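Local atomic coordinates of Rik1-associated factor 1 (Schizosaccharomyces pombe, PDB entry 4O9D), a protein that contributes to heterochromatin establishment as a component of the Clr4 methyltransferase complex, which methylates histone H3 to form H3K9me; this chain is the protein's WD-repeat beta-propeller. Residues S16-K21 against G348-T353; I339-W344 against S392-C397. All coordinates share one frame; numbering follows the deposited sequence.

In the fold
Both contacts lie on the same side of the centre of an eight-bladed beta-propeller, their centres about 10 Å apart, and share the blade of strands 341-344, 351-354, 359-363 and 371-377. Interaction 2 joins this blade to the next, and interaction 1 joins it to the loop that leads into the next blade's outer strand. Along the chain the segments alternate: S16-K21, I339-W344, G348-T353, S392-C397. G348-T353 and I339-W344 run into adjacent strands of one blade. Interaction 2 is nearer the chain's centre, about 11 Å from it against about 19 Å. Strand 21-26 completes the neighbouring blade with 382-387, 393-398 and 403-407, so the ring is closed by an N-terminal strand joining three strands from late in the chain.

Interaction 1. Residues S16-K21 against G348-T353; sequences SVFFLK and GNLFVT
The backbone at Val-17, in a helically turned stretch without regular helical bonds, passes that of Leu-350 with 8.4 Å between their CA atoms, and no hydrogen bond spans the gap. The contact is made by apolar side chains and centres on one methyl, CD1 of Leu-350. With chi2 at 180°, CD1 is anti to CA and so forms the far end of the leucine, reaching to the Phe-18 ring, where it lies 3.6 Å from CZ. The same CD1 is 3.9 Å from CG1 of Val-17, and the leucine crosses both partners at about a right angle. Val-17 CG1 also sits above one face of the Phe-18 ring, offset toward its rim, so the two residues of S16-K21 pack on each other as well as on the leucine. Here the N-terminal segment leading into strand 21-26, the outer strand of the propeller's closing blade, lies against the preceding blade. Phe-375 and Phe-387, from strands of these two blades, pack on Val-17, while Phe-387 also touches Val-352. The Gln-345 side chain adds a polar hold: its OE1 bonds Val-17 N and its NE2 bonds Ser-16 OG, which in turn bonds Ala-391 O. Within S16-K21 the turn is fixed by a bond of 2.7 Å from Phe-19 N to Ser-16 O. Beyond it Lys-21 folds back, placing NZ 3.3 Å from Phe-18 O in a bond nearly in line with the carbonyl, at 165°.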
loop_
_atom_site.group_PDB
_atom_site.type_symbol
_atom_site.label_atom_id
_atom_site.label_comp_id
_atom_site.label_asym_id
_atom_site.label_seq_id
_atom_site.Cartn_x
_atom_site.Cartn_y
_atom_site.Cartn_z
ATOM N N SER A 16 -16.094 -14.263 -2.587
ATOM C CA SER A 16 -16.766 -13.459 -1.577
ATOM C C SER A 16 -17.250 -12.122 -2.130
ATOM O O SER A 16 -18.205 -11.549 -1.607
ATOM C CB SER A 16 -15.834 -13.220 -0.375
ATOM O OG SER A 16 -15.065 -12.024 -0.511
ATOM N N VAL A 17 -16.621 -11.632 -3.195
ATOM C CA VAL A 17 -16.923 -10.286 -3.657
ATOM C C VAL A 17 -18.385 -10.130 -4.097
ATOM O O VAL A 17 -18.959 -9.049 -3.967
ATOM C CB VAL A 17 -15.959 -9.834 -4.763
ATOM C CG1 VAL A 17 -16.267 -10.538 -6.070
ATOM C CG2 VAL A 17 -16.003 -8.316 -4.909
ATOM N N PHE A 18 -19.006 -11.200 -4.585
ATOM C CA PHE A 18 -20.426 -11.115 -4.928
ATOM C C PHE A 18 -21.291 -10.980 -3.666
ATOM O O PHE A 18 -22.406 -10.440 -3.713
ATOM C CB PHE A 18 -20.866 -12.346 -5.726
ATOM C CG PHE A 18 -20.098 -12.550 -6.999
ATOM C CD1 PHE A 18 -19.962 -11.520 -7.914
ATOM C CD2 PHE A 18 -19.506 -13.776 -7.277
ATOM C CE1 PHE A 18 -19.253 -11.705 -9.092
ATOM C CE2 PHE A 18 -18.794 -13.975 -8.458
ATOM C CZ PHE A 18 -18.677 -12.938 -9.372
ATOM N N PHE A 19 -20.774 -11.461 -2.538
ATOM C CA PHE A 19 -21.563 -11.531 -1.304
ATOM C C PHE A 19 -21.357 -10.337 -0.390
ATOM O O PHE A 19 -22.068 -10.187 0.595
ATOM C CB PHE A 19 -21.247 -12.820 -0.553
ATOM C CG PHE A 19 -21.570 -14.051 -1.340
ATOM C CD1 PHE A 19 -22.868 -14.268 -1.789
ATOM C CD2 PHE A 19 -20.589 -14.977 -1.658
ATOM C CE1 PHE A 19 -23.186 -15.385 -2.532
ATOM C CE2 PHE A 19 -20.903 -16.111 -2.406
ATOM C CZ PHE A 19 -22.204 -16.308 -2.841
ATOM N N LEU A 20 -20.383 -9.495 -0.721
ATOM C CA LEU A 20 -20.129 -8.275 0.029
ATOM C C LEU A 20 -21.264 -7.278 -0.219
ATOM O O LEU A 20 -21.598 -6.959 -1.365
ATOM C CB LEU A 20 -18.762 -7.681 -0.364
ATOM C CG LEU A 20 -17.531 -8.491 0.112
ATOM C CD1 LEU A 20 -16.213 -8.012 -0.512
ATOM C CD2 LEU A 20 -17.424 -8.449 1.624
ATOM N N LYS A 21 -21.876 -6.797 0.855
ATOM C CA LYS A 21 -22.930 -5.796 0.714
ATOM C C LYS A 21 -22.525 -4.511 1.433
ATOM O O LYS A 21 -21.740 -4.543 2.369
ATOM C CB LYS A 21 -24.249 -6.330 1.269
ATOM C CG LYS A 21 -24.777 -7.576 0.553
ATOM C CD LYS A 21 -25.020 -7.327 -0.945
ATOM C CE LYS A 21 -25.435 -8.603 -1.678
ATOM N NZ LYS A 21 -25.061 -8.594 -3.138
ATOM N N GLY A 348 -9.629 -16.311 -3.570
ATOM C CA GLY A 348 -10.352 -16.534 -4.812
ATOM C C GLY A 348 -9.493 -16.356 -6.060
ATOM O O GLY A 348 -8.261 -16.353 -5.982
ATOM N N ASN A 349 -10.148 -16.210 -7.210
ATOM C CA ASN A 349 -9.449 -15.995 -8.476
ATOM C C ASN A 349 -9.896 -14.758 -9.260
ATOM O O ASN A 349 -9.399 -14.488 -10.347
ATOM C CB ASN A 349 -9.543 -17.252 -9.337
ATOM C CG ASN A 349 -8.709 -18.391 -8.784
ATOM O OD1 ASN A 349 -7.500 -18.240 -8.544
ATOM N ND2 ASN A 349 -9.349 -19.525 -8.548
ATOM N N LEU A 350 -10.795 -13.971 -8.697
ATOM C CA LEU A 350 -11.223 -12.752 -9.379
ATOM C C LEU A 350 -10.264 -11.578 -9.120
ATOM O O LEU A 350 -9.666 -11.469 -8.043
ATOM C CB LEU A 350 -12.630 -12.361 -8.934
ATOM C CG LEU A 350 -13.725 -13.317 -9.409
ATOM C CD1 LEU A 350 -15.081 -12.876 -8.926
ATOM C CD2 LEU A 350 -13.714 -13.437 -10.928
ATOM N N PHE A 351 -10.143 -10.702 -10.111
ATOM C CA PHE A 351 -9.296 -9.518 -10.017
ATOM C C PHE A 351 -10.228 -8.310 -9.913
ATOM O O PHE A 351 -11.300 -8.279 -10.533
ATOM C CB PHE A 351 -8.395 -9.435 -11.261
ATOM C CG PHE A 351 -7.409 -8.276 -11.254
ATOM C CD1 PHE A 351 -6.469 -8.136 -10.232
ATOM C CD2 PHE A 351 -7.385 -7.370 -12.307
ATOM C CE1 PHE A 351 -5.565 -7.085 -10.248
ATOM C CE2 PHE A 351 -6.464 -6.329 -12.352
ATOM C CZ PHE A 351 -5.545 -6.182 -11.307
ATOM N N VAL A 352 -9.838 -7.344 -9.097
ATOM C CA VAL A 352 -10.650 -6.178 -8.844
ATOM C C VAL A 352 -9.853 -4.879 -8.962
ATOM O O VAL A 352 -8.828 -4.678 -8.278
ATOM C CB VAL A 352 -11.284 -6.237 -7.425
ATOM C CG1 VAL A 352 -12.195 -5.051 -7.211
ATOM C CG2 VAL A 352 -12.030 -7.543 -7.232
ATOM N N THR A 353 -10.366 -3.963 -9.776
ATOM C CA THR A 353 -9.678 -2.722 -10.039
ATOM C C THR A 353 -10.616 -1.530 -9.882
ATOM O O THR A 353 -11.819 -1.629 -10.128
ATOM C CB THR A 353 -9.019 -2.720 -11.451
ATOM O OG1 THR A 353 -10.018 -2.757 -12.478
ATOM C CG2 THR A 353 -8.101 -3.906 -11.616
#

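Interaction 2. Residues I339-W344 against S392-C397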
loop_
_atom_site.group_PDB
_atom_site.type_symbol
_atom_site.label_atom_id
_atom_site.label_comp_id
_atom_site.label_asym_id
_atom_site.label_seq_id
_atom_site.Cartn_x
_atom_site.Cartn_y
_atom_site.Cartn_z
ATOM N N ILE A 339 -5.705 4.228 -12.427
ATOM C CA ILE A 339 -6.047 3.111 -11.554
ATOM C C ILE A 339 -5.357 3.202 -10.171
ATOM O O ILE A 339 -4.128 3.081 -10.091
ATOM C CB ILE A 339 -5.659 1.757 -12.204
ATOM C CG1 ILE A 339 -6.253 1.595 -13.625
ATOM C CG2 ILE A 339 -6.068 0.607 -11.294
ATOM C CD1 ILE A 339 -7.758 1.565 -13.693
ATOM N N ASN A 340 -6.138 3.364 -9.095
ATOM C CA ASN A 340 -5.587 3.440 -7.733
ATOM C C ASN A 340 -5.930 2.251 -6.829
ATOM O O ASN A 340 -5.572 2.220 -5.640
ATOM C CB ASN A 340 -6.064 4.703 -7.034
ATOM C CG ASN A 340 -5.249 5.916 -7.402
ATOM O OD1 ASN A 340 -4.049 5.816 -7.677
ATOM N ND2 ASN A 340 -5.906 7.086 -7.422
ATOM N N MET A 341 -6.670 1.307 -7.370
ATOM C CA MET A 341 -6.996 0.087 -6.661
ATOM C C MET A 341 -6.793 -1.108 -7.585
ATOM O O MET A 341 -7.325 -1.126 -8.690
ATOM C CB MET A 341 -8.464 0.114 -6.213
ATOM C CG MET A 341 -8.979 -1.261 -5.819
ATOM S SD MET A 341 -10.732 -1.268 -5.407
ATOM C CE MET A 341 -10.838 -2.883 -4.677
ATOM N N ALA A 342 -6.027 -2.103 -7.144
ATOM C CA ALA A 342 -5.811 -3.290 -7.958
ATOM C C ALA A 342 -5.445 -4.466 -7.059
ATOM O O ALA A 342 -4.338 -4.515 -6.541
ATOM C CB ALA A 342 -4.706 -3.039 -8.997
ATOM N N GLN A 343 -6.380 -5.399 -6.874
ATOM C CA GLN A 343 -6.170 -6.513 -5.944
ATOM C C GLN A 343 -6.896 -7.753 -6.398
ATOM O O GLN A 343 -8.018 -7.681 -6.929
ATOM C CB GLN A 343 -6.686 -6.159 -4.530
ATOM C CG GLN A 343 -5.831 -5.152 -3.766
ATOM C CD GLN A 343 -6.135 -5.128 -2.269
ATOM O OE1 GLN A 343 -7.093 -5.748 -1.800
ATOM N NE2 GLN A 343 -5.304 -4.410 -1.510
ATOM N N TRP A 344 -6.275 -8.891 -6.138
ATOM C CA TRP A 344 -6.941 -10.172 -6.264
ATOM C C TRP A 344 -7.739 -10.490 -5.013
ATOM O O TRP A 344 -7.284 -10.298 -3.877
ATOM C CB TRP A 344 -5.925 -11.271 -6.560
ATOM C CG TRP A 344 -5.227 -11.004 -7.881
ATOM C CD1 TRP A 344 -4.153 -10.184 -8.091
ATOM C CD2 TRP A 344 -5.581 -11.539 -9.162
ATOM N NE1 TRP A 344 -3.801 -10.191 -9.428
ATOM C CE2 TRP A 344 -4.671 -11.007 -10.104
ATOM C CE3 TRP A 344 -6.587 -12.413 -9.609
ATOM C CZ2 TRP A 344 -4.733 -11.323 -11.452
ATOM C CZ3 TRP A 344 -6.631 -12.739 -10.947
ATOM C CH2 TRP A 344 -5.727 -12.193 -11.858
ATOM N N SER A 392 -13.543 -10.870 4.118
ATOM C CA SER A 392 -14.838 -10.515 4.708
ATOM C C SER A 392 -15.123 -9.022 4.623
ATOM O O SER A 392 -16.248 -8.580 4.887
ATOM C CB SER A 392 -14.927 -10.972 6.176
ATOM O OG SER A 392 -14.183 -10.125 7.056
ATOM N N LYS A 393 -14.113 -8.244 4.262
ATOM C CA LYS A 393 -14.280 -6.800 4.170
ATOM C C LYS A 393 -13.681 -6.287 2.872
ATOM O O LYS A 393 -12.649 -6.795 2.419
ATOM C CB LYS A 393 -13.589 -6.113 5.348
ATOM C CG LYS A 393 -14.114 -6.542 6.722
ATOM C CD LYS A 393 -15.576 -6.129 6.902
ATOM C CE LYS A 393 -16.184 -6.671 8.199
ATOM N NZ LYS A 393 -16.226 -8.171 8.239
ATOM N N LEU A 394 -14.337 -5.294 2.271
ATOM C CA LEU A 394 -13.734 -4.504 1.204
ATOM C C LEU A 394 -13.981 -3.007 1.499
ATOM O O LEU A 394 -15.091 -2.604 1.855
ATOM C CB LEU A 394 -14.305 -4.918 -0.163
ATOM C CG LEU A 394 -13.875 -4.043 -1.343
ATOM C CD1 LEU A 394 -12.351 -4.145 -1.602
ATOM C CD2 LEU A 394 -14.671 -4.409 -2.624
ATOM N N THR A 395 -12.935 -2.198 1.404
ATOM C CA THR A 395 -13.042 -0.791 1.716
ATOM C C THR A 395 -12.606 -0.045 0.468
ATOM O O THR A 395 -11.550 -0.341 -0.086
ATOM C CB THR A 395 -12.127 -0.403 2.950
ATOM O OG1 THR A 395 -12.519 -1.147 4.111
ATOM C CG2 THR A 395 -12.274 1.060 3.258
ATOM N N VAL A 396 -13.419 0.913 0.020
ATOM C CA VAL A 396 -13.129 1.671 -1.176
ATOM C C VAL A 396 -13.279 3.159 -0.879
ATOM O O VAL A 396 -14.235 3.564 -0.238
ATOM C CB VAL A 396 -14.091 1.242 -2.320
ATOM C CG1 VAL A 396 -13.819 2.018 -3.589
ATOM C CG2 VAL A 396 -13.947 -0.255 -2.556
ATOM N N CYS A 397 -12.318 3.967 -1.329
ATOM C CA CYS A 397 -12.302 5.410 -1.027
ATOM C C CYS A 397 -12.214 6.240 -2.305
ATOM O O CYS A 397 -11.671 5.779 -3.310
ATOM C CB CYS A 397 -11.097 5.758 -0.168
ATOM S SG CYS A 397 -10.695 4.593 1.147
#
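NZ of Lys-393 is held by several groups: it bonds Ser-392 OG at 3.1 Å, makes weak bonds to Ser-392 O and to Ser-407 OG, and its side chain forms a cation-pi contact with Phe-67. This polar cluster marks the start of strand 393-398; the contact with I339-W344 lies further along, in the apolar side chains of Met-341, Leu-394 and Val-396. Met-341 and Val-396 have the nearest CA atoms, 8.4 Å apart, and the thioether spans the separation. CG is anti to the backbone N (chi1 164°) and the chain stays extended as far as CE, so SD and CE stand well out from strand 341-344. CE meets CD1 of Leu-394 at 3.7 Å, the two side chains crossing at a slant. SD passes more loosely by CG2 of Val-396, at 4.4 Å, so the methionine spreads its end over residues two apart on the same strand. A classic beta bulge, in which Gly-354 sits across from both Asn-340 and Met-341, opens the methionine's strand. Polar side chains add bonds between the blades: Gln-343 OE1 accepts from Phe-387 N, and Asn-340 ND2 donates to Ile-382 O. The arrangement is that of adjoining beta-propeller blades, with WD 3 supplying the methionine and WD 4 the leucine and valine. Strand 382-387 flanks the contact, Phe-387 touching Leu-394 and Ile-382 touching Val-396. Strand 393-398 lies between 382-387 and 403-407, antiparallel to both, with a backbone bond between Leu-394 and Tyr-406, while 341-344 pairs with 351-354.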